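Local coordinates for protein catalase-3 (Neurospora crassa, PDB 4AJ9) that breaks down hydrogen peroxide to water and oxygen as a heme-containing catalase, probably protecting the cell from peroxide damage, at residues C[451-456]-C[669-674]; C[585-590]-C[659-664]; C[579-584]-C[617-622]; C[479-484]-C[493-498]. All coordinates share one frame; numbering follows the deposited sequence.

Contact 1: residues C[451-456]-C[669-674]; sequences SLTPVE and KFLERF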
# COMPACT_ATOMS: atom_id res chain seq x y z
N SER C 451 23.64 -27.45 33.59
CA SER C 451 22.54 -28.41 33.61
C SER C 451 22.52 -29.29 32.37
O SER C 451 21.58 -30.04 32.16
CB SER C 451 21.21 -27.68 33.77
OG SER C 451 21.19 -26.90 34.96
N LEU C 452 23.56 -29.19 31.55
CA LEU C 452 23.67 -30.01 30.35
C LEU C 452 24.65 -31.16 30.58
O LEU C 452 25.54 -31.06 31.43
CB LEU C 452 24.15 -29.17 29.16
CG LEU C 452 23.34 -27.93 28.78
CD1 LEU C 452 24.09 -27.11 27.74
CD2 LEU C 452 21.96 -28.31 28.27
N THR C 453 24.49 -32.24 29.82
CA THR C 453 25.44 -33.35 29.87
C THR C 453 26.81 -32.90 29.35
O THR C 453 26.92 -31.86 28.70
CB THR C 453 24.97 -34.58 29.05
OG1 THR C 453 25.14 -34.32 27.65
CG2 THR C 453 23.51 -34.89 29.33
N PRO C 454 27.86 -33.67 29.67
CA PRO C 454 29.22 -33.27 29.27
C PRO C 454 29.39 -33.06 27.76
O PRO C 454 30.03 -32.09 27.37
CB PRO C 454 30.08 -34.44 29.75
CG PRO C 454 29.33 -34.97 30.94
CD PRO C 454 27.87 -34.83 30.57
N VAL C 455 28.86 -33.95 26.94
CA VAL C 455 29.00 -33.81 25.49
C VAL C 455 28.08 -32.70 24.99
O VAL C 455 28.40 -31.98 24.04
CB VAL C 455 28.67 -35.13 24.76
CG1 VAL C 455 28.66 -34.91 23.24
CG2 VAL C 455 29.69 -36.20 25.14
N GLU C 456 26.94 -32.56 25.66
CA GLU C 456 26.01 -31.48 25.37
C GLU C 456 26.67 -30.13 25.63
O GLU C 456 26.53 -29.20 24.84
CB GLU C 456 24.77 -31.64 26.24
CG GLU C 456 23.54 -30.97 25.70
CD GLU C 456 22.27 -31.43 26.39
OE1 GLU C 456 22.37 -31.96 27.53
OE2 GLU C 456 21.19 -31.27 25.79
N LYS C 669 20.82 -40.04 19.27
CA LYS C 669 22.20 -39.70 18.97
C LYS C 669 23.14 -40.44 19.91
O LYS C 669 22.92 -40.47 21.13
CB LYS C 669 22.45 -38.20 19.09
CG LYS C 669 21.71 -37.35 18.06
CD LYS C 669 22.23 -37.59 16.66
CE LYS C 669 22.10 -36.32 15.81
NZ LYS C 669 22.22 -36.62 14.36
N PHE C 670 24.19 -41.02 19.35
CA PHE C 670 25.18 -41.73 20.14
C PHE C 670 26.37 -40.84 20.42
O PHE C 670 27.28 -40.71 19.60
CB PHE C 670 25.55 -43.04 19.45
CG PHE C 670 24.48 -44.08 19.58
CD1 PHE C 670 23.38 -44.05 18.75
CD2 PHE C 670 24.54 -45.03 20.59
CE1 PHE C 670 22.37 -44.99 18.89
CE2 PHE C 670 23.54 -45.97 20.74
CZ PHE C 670 22.45 -45.95 19.88
N LEU C 671 26.34 -40.22 21.59
CA LEU C 671 27.26 -39.14 21.94
C LEU C 671 28.68 -39.61 22.23
O LEU C 671 29.59 -38.79 22.42
CB LEU C 671 26.72 -38.34 23.13
CG LEU C 671 25.35 -37.70 22.94
CD1 LEU C 671 24.95 -36.91 24.19
CD2 LEU C 671 25.36 -36.80 21.70
N GLU C 672 28.89 -40.92 22.27
CA GLU C 672 30.24 -41.42 22.52
C GLU C 672 31.14 -41.15 21.33
O GLU C 672 32.35 -41.29 21.42
CB GLU C 672 30.23 -42.92 22.86
CG GLU C 672 29.14 -43.70 22.19
CD GLU C 672 27.82 -43.60 22.93
OE1 GLU C 672 27.77 -44.00 24.11
OE2 GLU C 672 26.84 -43.12 22.33
N ARG C 673 30.54 -40.75 20.21
CA ARG C 673 31.28 -40.55 18.96
C ARG C 673 31.83 -39.14 18.82
O ARG C 673 32.41 -38.79 17.79
CB ARG C 673 30.39 -40.87 17.76
CG ARG C 673 29.86 -42.29 17.78
CD ARG C 673 29.09 -42.62 16.51
NE ARG C 673 28.29 -43.81 16.72
CZ ARG C 673 27.21 -44.14 16.01
NH1 ARG C 673 26.80 -43.37 15.02
NH2 ARG C 673 26.55 -45.25 16.30
N PHE C 674 31.66 -38.33 19.86
CA PHE C 674 32.10 -36.94 19.83
C PHE C 674 33.16 -36.64 20.87
O PHE C 674 32.92 -36.80 22.07
CB PHE C 674 30.90 -36.01 20.00
CG PHE C 674 29.86 -36.21 18.94
CD1 PHE C 674 28.89 -37.17 19.09
CD2 PHE C 674 29.90 -35.47 17.76
CE1 PHE C 674 27.94 -37.38 18.10
CE2 PHE C 674 28.96 -35.68 16.78
CZ PHE C 674 27.98 -36.63 16.95
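Thr453 reaches Leu671 lightly, its OG1 lying 4.3 Å from Leu671 CD1; the same hydroxyl caps helix 454-468. It accepts from Glu456 N (3.2 Å), while Thr453 N returns a bond to Glu456 OE1 at 3.1 Å, nearly straight at 162° and using the anti lone pair of that oxygen. Two residues on, Val455 carries most of the contact. With CG1 anti to the backbone N (chi1 173°), this methyl points between two residues of the facing turn: it rests 3.9 Å from Leu671 CB and 4.1 Å from Phe674 CB. The other methyl, CG2, lies over the backbone of the turn, 3.8 Å from Leu671 O. Phe674 thus offers little more than its CB to Val455, and its ring packs edge-to-face with Phe459, one turn after Val455 in helix 454-468. Glu456, whose CB is directed to one side of the facing turn, closes the segment. Its OE1 also bonds Ser520 OG, and OE2 receives Ile521 N and Phe522 N, which ties the helix start to the loop at 520-522. The arrangement is a capping box at a helix N-terminus, packed through Val455 on the 3-10 turn that follows helix 654-667.

Contact 2: residues C[585-590]-C[659-664]; sequences FDAVVV and KGVEEG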
# COMPACT_ATOMS: atom_id res chain seq x y z
N PHE C 585 17.79 -39.00 7.05
CA PHE C 585 17.41 -40.17 7.83
C PHE C 585 17.87 -40.08 9.27
O PHE C 585 18.84 -39.39 9.59
CB PHE C 585 17.97 -41.44 7.19
CG PHE C 585 17.72 -41.52 5.71
CD1 PHE C 585 16.43 -41.65 5.23
CD2 PHE C 585 18.77 -41.43 4.81
CE1 PHE C 585 16.19 -41.71 3.88
CE2 PHE C 585 18.53 -41.50 3.46
CZ PHE C 585 17.24 -41.62 2.99
N ASP C 586 17.18 -40.80 10.14
CA ASP C 586 17.54 -40.86 11.54
C ASP C 586 18.38 -42.11 11.81
O ASP C 586 19.06 -42.20 12.83
CB ASP C 586 16.28 -40.83 12.40
CG ASP C 586 15.46 -39.58 12.17
OD1 ASP C 586 15.97 -38.49 12.49
OD2 ASP C 586 14.30 -39.68 11.67
N ALA C 587 18.33 -43.06 10.88
CA ALA C 587 19.15 -44.27 10.95
C ALA C 587 19.52 -44.74 9.54
O ALA C 587 18.77 -44.52 8.60
CB ALA C 587 18.41 -45.37 11.72
N VAL C 588 20.68 -45.37 9.40
CA VAL C 588 21.13 -45.86 8.09
C VAL C 588 21.48 -47.34 8.17
O VAL C 588 22.30 -47.76 8.98
CB VAL C 588 22.34 -45.06 7.57
CG1 VAL C 588 22.82 -45.64 6.25
CG2 VAL C 588 21.96 -43.61 7.41
N VAL C 589 20.84 -48.15 7.33
CA VAL C 589 21.07 -49.59 7.36
C VAL C 589 21.44 -50.14 5.98
O VAL C 589 20.72 -49.94 5.01
CB VAL C 589 19.86 -50.36 7.92
CG1 VAL C 589 19.67 -50.05 9.39
CG2 VAL C 589 18.60 -50.01 7.13
N VAL C 590 22.57 -50.83 5.91
CA VAL C 590 23.01 -51.44 4.66
C VAL C 590 22.34 -52.81 4.55
O VAL C 590 22.49 -53.65 5.44
CB VAL C 590 24.53 -51.55 4.59
CG1 VAL C 590 24.97 -51.87 3.16
CG2 VAL C 590 25.15 -50.24 5.04
N LYS C 659 15.76 -55.00 15.57
CA LYS C 659 15.76 -54.80 17.02
C LYS C 659 16.72 -53.70 17.46
O LYS C 659 16.35 -52.80 18.21
CB LYS C 659 16.15 -56.09 17.74
CG LYS C 659 14.99 -57.01 18.08
CD LYS C 659 14.23 -56.52 19.30
CE LYS C 659 15.14 -56.43 20.52
NZ LYS C 659 15.69 -57.76 20.92
N GLY C 660 17.97 -53.79 17.02
CA GLY C 660 18.98 -52.85 17.47
C GLY C 660 18.76 -51.45 16.96
O GLY C 660 18.97 -50.47 17.69
N VAL C 661 18.35 -51.34 15.70
CA VAL C 661 18.07 -50.04 15.11
C VAL C 661 16.90 -49.38 15.83
O VAL C 661 16.95 -48.20 16.17
CB VAL C 661 17.78 -50.17 13.61
CG1 VAL C 661 17.18 -48.86 13.06
CG2 VAL C 661 19.07 -50.55 12.86
N GLU C 662 15.85 -50.14 16.10
CA GLU C 662 14.71 -49.57 16.80
C GLU C 662 15.09 -49.13 18.21
O GLU C 662 14.60 -48.11 18.69
CB GLU C 662 13.52 -50.53 16.79
CG GLU C 662 12.94 -50.74 15.39
CD GLU C 662 11.82 -51.76 15.36
OE1 GLU C 662 11.63 -52.46 16.38
OE2 GLU C 662 11.13 -51.87 14.32
N GLU C 663 15.97 -49.89 18.85
CA GLU C 663 16.49 -49.49 20.16
C GLU C 663 17.34 -48.23 20.07
O GLU C 663 17.19 -47.30 20.86
CB GLU C 663 17.28 -50.63 20.81
CG GLU C 663 16.38 -51.66 21.47
CD GLU C 663 17.11 -52.93 21.84
OE1 GLU C 663 18.35 -52.89 22.00
OE2 GLU C 663 16.44 -53.98 21.97
N GLY C 664 18.23 -48.20 19.09
CA GLY C 664 19.12 -47.07 18.90
C GLY C 664 18.37 -45.78 18.58
O GLY C 664 18.81 -44.70 18.97
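Glu663 N bonds Lys659 O at 3.0 Å, a regular helical turn that spans Val661, the one residue of 659-664 to touch strand 587-590. Val661 faces the strand with both methyls. CG1, anti to the backbone N (chi1 167°), meets Ala587 CB at 3.9 Å; CG2 turns toward Val589 and comes within 3.6 Å of its CG1, the two branched side chains meeting at a slant. Val589 has been modelled in two conformers, so that second approach holds for one of them and is less certain than the first. Ala587 and Val589 stand two apart in the strand and therefore share a face, and Val661 is laid across both. It also touches Ala628 of the next strand, while Val589 packs on Val534 and Val536 of strand 533-537. Val588 points to the other face, against Ile616 and Leu617 of helix 612-622. All three touching residues are buried and aliphatic. At the end where the strand begins, Asp586 is held by a salt bridge to Arg201 and a bond from Arg533 N. A helix packed on one face of a central parallel strand, with another helix on the reverse, is the layered alpha/beta/alpha build of the glutaminase-like C-terminal domain of long catalases.

Contact 3: residues C[579-584]-C[617-622]; sequences AADATA and LTDGYR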
# COMPACT_ATOMS: atom_id res chain seq x y z
N ALA C 579 20.07 -39.05 -5.50
CA ALA C 579 19.15 -38.17 -4.79
C ALA C 579 19.24 -38.28 -3.27
O ALA C 579 18.62 -37.50 -2.55
CB ALA C 579 17.72 -38.44 -5.25
N ALA C 580 20.01 -39.25 -2.77
CA ALA C 580 20.02 -39.55 -1.34
C ALA C 580 21.13 -38.86 -0.56
O ALA C 580 22.22 -38.58 -1.08
CB ALA C 580 20.08 -41.05 -1.10
N ASP C 581 20.85 -38.60 0.71
CA ASP C 581 21.85 -38.06 1.62
C ASP C 581 21.55 -38.54 3.04
O ASP C 581 20.39 -38.75 3.39
CB ASP C 581 21.88 -36.54 1.54
CG ASP C 581 23.06 -35.95 2.28
OD1 ASP C 581 24.16 -35.87 1.68
OD2 ASP C 581 22.90 -35.58 3.46
N ALA C 582 22.57 -38.69 3.86
CA ALA C 582 22.37 -39.19 5.22
C ALA C 582 21.51 -38.24 6.05
O ALA C 582 20.83 -38.67 6.99
CB ALA C 582 23.70 -39.42 5.90
N THR C 583 21.55 -36.94 5.73
CA THR C 583 20.82 -35.93 6.48
C THR C 583 19.31 -36.19 6.49
O THR C 583 18.59 -35.65 7.34
CB THR C 583 21.05 -34.49 5.93
OG1 THR C 583 20.76 -34.45 4.53
CG2 THR C 583 22.48 -34.02 6.19
N ALA C 584 18.83 -37.00 5.55
CA ALA C 584 17.40 -37.26 5.41
C ALA C 584 16.87 -38.30 6.40
O ALA C 584 15.66 -38.46 6.55
CB ALA C 584 17.07 -37.69 4.00
N LEU C 617 26.98 -43.64 4.61
CA LEU C 617 27.22 -44.45 5.80
C LEU C 617 28.18 -43.73 6.73
O LEU C 617 28.02 -43.77 7.95
CB LEU C 617 27.78 -45.82 5.42
CG LEU C 617 27.82 -46.85 6.55
CD1 LEU C 617 26.44 -47.03 7.14
CD2 LEU C 617 28.37 -48.19 6.05
N THR C 618 29.17 -43.06 6.14
CA THR C 618 30.14 -42.29 6.91
C THR C 618 29.47 -41.12 7.64
O THR C 618 29.70 -40.93 8.84
CB THR C 618 31.29 -41.76 6.00
OG1 THR C 618 32.01 -42.88 5.45
CG2 THR C 618 32.24 -40.88 6.77
N ASP C 619 28.64 -40.36 6.93
CA ASP C 619 27.93 -39.23 7.53
C ASP C 619 27.06 -39.74 8.67
O ASP C 619 27.11 -39.21 9.78
CB ASP C 619 27.03 -38.52 6.52
CG ASP C 619 27.80 -37.69 5.48
OD1 ASP C 619 28.95 -37.29 5.74
OD2 ASP C 619 27.23 -37.44 4.39
N GLY C 620 26.26 -40.76 8.39
CA GLY C 620 25.35 -41.31 9.37
C GLY C 620 26.11 -41.67 10.63
O GLY C 620 25.71 -41.32 11.75
N TYR C 621 27.24 -42.35 10.45
CA TYR C 621 28.06 -42.72 11.61
C TYR C 621 28.62 -41.50 12.33
O TYR C 621 28.50 -41.40 13.55
CB TYR C 621 29.19 -43.67 11.23
CG TYR C 621 30.11 -43.96 12.40
CD1 TYR C 621 29.82 -44.97 13.31
CD2 TYR C 621 31.26 -43.21 12.59
CE1 TYR C 621 30.66 -45.22 14.39
CE2 TYR C 621 32.10 -43.46 13.65
CZ TYR C 621 31.80 -44.46 14.55
OH TYR C 621 32.67 -44.68 15.60
N ARG C 622 29.25 -40.58 11.60
CA ARG C 622 29.88 -39.44 12.23
C ARG C 622 28.91 -38.48 12.92
O ARG C 622 29.28 -37.78 13.85
CB ARG C 622 30.73 -38.66 11.23
CG ARG C 622 32.20 -38.69 11.55
CD ARG C 622 32.92 -39.77 10.79
NE ARG C 622 33.41 -39.25 9.52
CZ ARG C 622 34.66 -39.40 9.07
NH1 ARG C 622 35.56 -40.07 9.77
NH2 ARG C 622 34.99 -38.88 7.90
O HOH W 1 26.87 -35.64 2.38
O HOH W 2 25.24 -38.49 3.06
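Ala582 CB presses on helix 612-622 where Gly620 presents no side chain, lying 3.5 Å from Asp619 CB and 3.8 Å from Gly620 N. The two backbones come close here, with Ala582 also touching Ile616 one turn back. Beside this apolar touch two carboxylates come near each other, Asp581 OD1 standing 4.4 Å from Asp619 OD2. Two waters bridge them. One molecule lies 2.8 Å from Asp581 OD1 and 2.7 Å from Asp619 OD2; the other bonds Asp619 OD2 and accepts from Ala582 N at 2.8 Å, with a weak link to Asp581 OD1. Such bridging probably eases the repulsion between the like charges, although neither water can donate to all its neighbouring acceptors at once.

Further out, each carboxylate is positioned by its own neighbours. Thr583 grips Asp581 OD2 twice, through OG1 at 2.6 Å and through N at 3.0 Å, from opposite faces of the carboxylate plane and both on its anti side, which should hold the group's rotation. Asp619 OD1 takes a bond from Gln615 NE2, one turn earlier in the helix. Lys250 NZ makes a long, weak ion pair with Asp581 OD1, and Thr583 packs against helix 241-250. The loop just before strand 587-590 is thus an Asx turn at Asp581 running into a 3-10 turn, packed on helix 612-622 of the C-terminal alpha/beta domain.

Contact 4: residues C[479-484]-C[493-498]; sequences NVLEQL and KRVAVA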
# COMPACT_ATOMS: atom_id res chain seq x y z
N ASN C 479 36.20 -9.10 23.54
CA ASN C 479 35.01 -8.68 24.29
C ASN C 479 34.11 -9.87 24.56
O ASN C 479 33.55 -10.01 25.64
CB ASN C 479 34.25 -7.59 23.52
CG ASN C 479 35.03 -6.30 23.44
OD1 ASN C 479 35.96 -6.09 24.21
ND2 ASN C 479 34.66 -5.43 22.51
N VAL C 480 33.96 -10.74 23.55
CA VAL C 480 33.20 -11.97 23.72
C VAL C 480 33.80 -12.87 24.81
O VAL C 480 33.09 -13.35 25.68
CB VAL C 480 33.07 -12.72 22.38
CG1 VAL C 480 32.48 -14.10 22.59
CG2 VAL C 480 32.21 -11.92 21.41
N LEU C 481 35.12 -13.07 24.77
CA LEU C 481 35.79 -13.89 25.80
C LEU C 481 35.59 -13.30 27.19
O LEU C 481 35.34 -14.02 28.14
CB LEU C 481 37.29 -14.02 25.52
CG LEU C 481 37.66 -15.03 24.43
CD1 LEU C 481 39.17 -15.06 24.25
CD2 LEU C 481 37.14 -16.42 24.80
N GLU C 482 35.74 -11.98 27.30
CA GLU C 482 35.58 -11.33 28.59
C GLU C 482 34.19 -11.58 29.17
O GLU C 482 34.03 -11.79 30.37
CB GLU C 482 35.85 -9.83 28.47
CG GLU C 482 35.52 -9.06 29.72
CD GLU C 482 35.94 -7.61 29.63
OE1 GLU C 482 35.47 -6.91 28.71
OE2 GLU C 482 36.74 -7.17 30.48
N GLN C 483 33.18 -11.58 28.31
CA GLN C 483 31.82 -11.89 28.73
C GLN C 483 31.61 -13.37 29.04
O GLN C 483 30.98 -13.71 30.04
CB GLN C 483 30.80 -11.40 27.69
CG GLN C 483 30.80 -9.90 27.54
CD GLN C 483 30.43 -9.19 28.83
OE1 GLN C 483 29.48 -9.57 29.50
NE2 GLN C 483 31.19 -8.15 29.18
N LEU C 484 32.12 -14.25 28.19
CA LEU C 484 31.94 -15.68 28.46
C LEU C 484 32.57 -16.01 29.80
O LEU C 484 32.04 -16.82 30.56
CB LEU C 484 32.59 -16.53 27.37
CG LEU C 484 31.92 -16.45 26.00
CD1 LEU C 484 32.73 -17.27 25.00
CD2 LEU C 484 30.47 -16.93 26.07
N LYS C 493 37.98 -20.42 28.63
CA LYS C 493 39.25 -21.10 28.31
C LYS C 493 39.10 -21.97 27.06
O LYS C 493 39.89 -21.87 26.10
CB LYS C 493 39.76 -21.92 29.50
CG LYS C 493 40.42 -21.07 30.60
CD LYS C 493 40.53 -21.82 31.93
CE LYS C 493 41.50 -22.98 31.84
NZ LYS C 493 42.92 -22.52 31.71
N ARG C 494 38.08 -22.81 27.06
CA ARG C 494 37.89 -23.74 25.96
C ARG C 494 37.57 -23.03 24.64
O ARG C 494 38.09 -23.41 23.59
CB ARG C 494 36.84 -24.79 26.34
CG ARG C 494 37.37 -25.76 27.40
CD ARG C 494 36.28 -26.41 28.21
NE ARG C 494 35.60 -27.48 27.49
CZ ARG C 494 34.63 -28.22 28.01
NH1 ARG C 494 34.21 -28.01 29.26
NH2 ARG C 494 34.06 -29.17 27.28
N VAL C 495 36.77 -21.97 24.70
CA VAL C 495 36.49 -21.15 23.52
C VAL C 495 37.75 -20.40 23.08
O VAL C 495 38.08 -20.37 21.90
CB VAL C 495 35.34 -20.15 23.77
CG1 VAL C 495 35.28 -19.10 22.65
CG2 VAL C 495 34.00 -20.89 23.92
N ALA C 496 38.44 -19.79 24.04
CA ALA C 496 39.66 -19.05 23.75
C ALA C 496 40.64 -19.87 22.92
O ALA C 496 41.32 -19.34 22.04
CB ALA C 496 40.33 -18.57 25.04
N VAL C 497 40.72 -21.17 23.19
CA VAL C 497 41.64 -22.02 22.45
C VAL C 497 41.42 -21.89 20.95
O VAL C 497 42.36 -21.67 20.19
CB VAL C 497 41.50 -23.50 22.84
CG1 VAL C 497 42.28 -24.38 21.85
CG2 VAL C 497 42.00 -23.72 24.26
N ALA C 498 40.16 -22.02 20.54
CA ALA C 498 39.80 -21.95 19.12
C ALA C 498 40.18 -20.62 18.47
O ALA C 498 40.56 -20.58 17.30
CB ALA C 498 38.29 -22.22 18.95
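Leu481 leaves helix 474-487 with its CB directed beside the facing helix rather than at it, and chi1 of -78° sets CG anti to the carbonyl carbon, so that the branch swings across to Ala496. CB and CG serve as the stem, and the two methyls do the touching. CD1 lies 3.8 Å from Ala496 CB. CD2 settles on the backbone, 3.7 Å from Ala496 N, and also meets Val495 CG1 at 3.9 Å. A turn later Leu484 comes to the same valine: its CD1 is 3.9 Å from Val495 CG1 and 4.0 Å from CG2, the two side chains crossing at about a right angle. Val495 CG1 is thus touched by both leucines. The small Ala496 lets Leu481 come down to the main chain, while the axes of 479-484 and 493-498 approach to 9.9 Å at 163°, the nearly antiparallel course of a helical hairpin. Ile464 of helix 454-468 touches Leu484 and Val495, and Leu501 touches Leu481. Arg494 leads its charge away to Asp677 and Asp490. The four residues in contact are buried and join through aliphatic side chains and backbone, which suggests that close packing, and probably exclusion of water, holds the hairpin here, without directional polar bonds.

Contacts 2 and 4 are buried and aliphatic, contact 3 is partly buried with water between its charges, and contact 1 lies at the surface, where apolar packing sits beside a capped helix end. Contacts 2 and 3 share the C-terminal domain, their centres 12 Å apart: the strand of contact 2 has one face on the helix of contact 3 and the other on helix 654-667. Contact 1 joins this domain to helix 454-468, with Arg673 probably bonding Tyr621 O of contact 3. The same helix also covers contact 4, a helix-helix hairpin otherwise remote from contact 2 (nearest atoms about 23 Å apart).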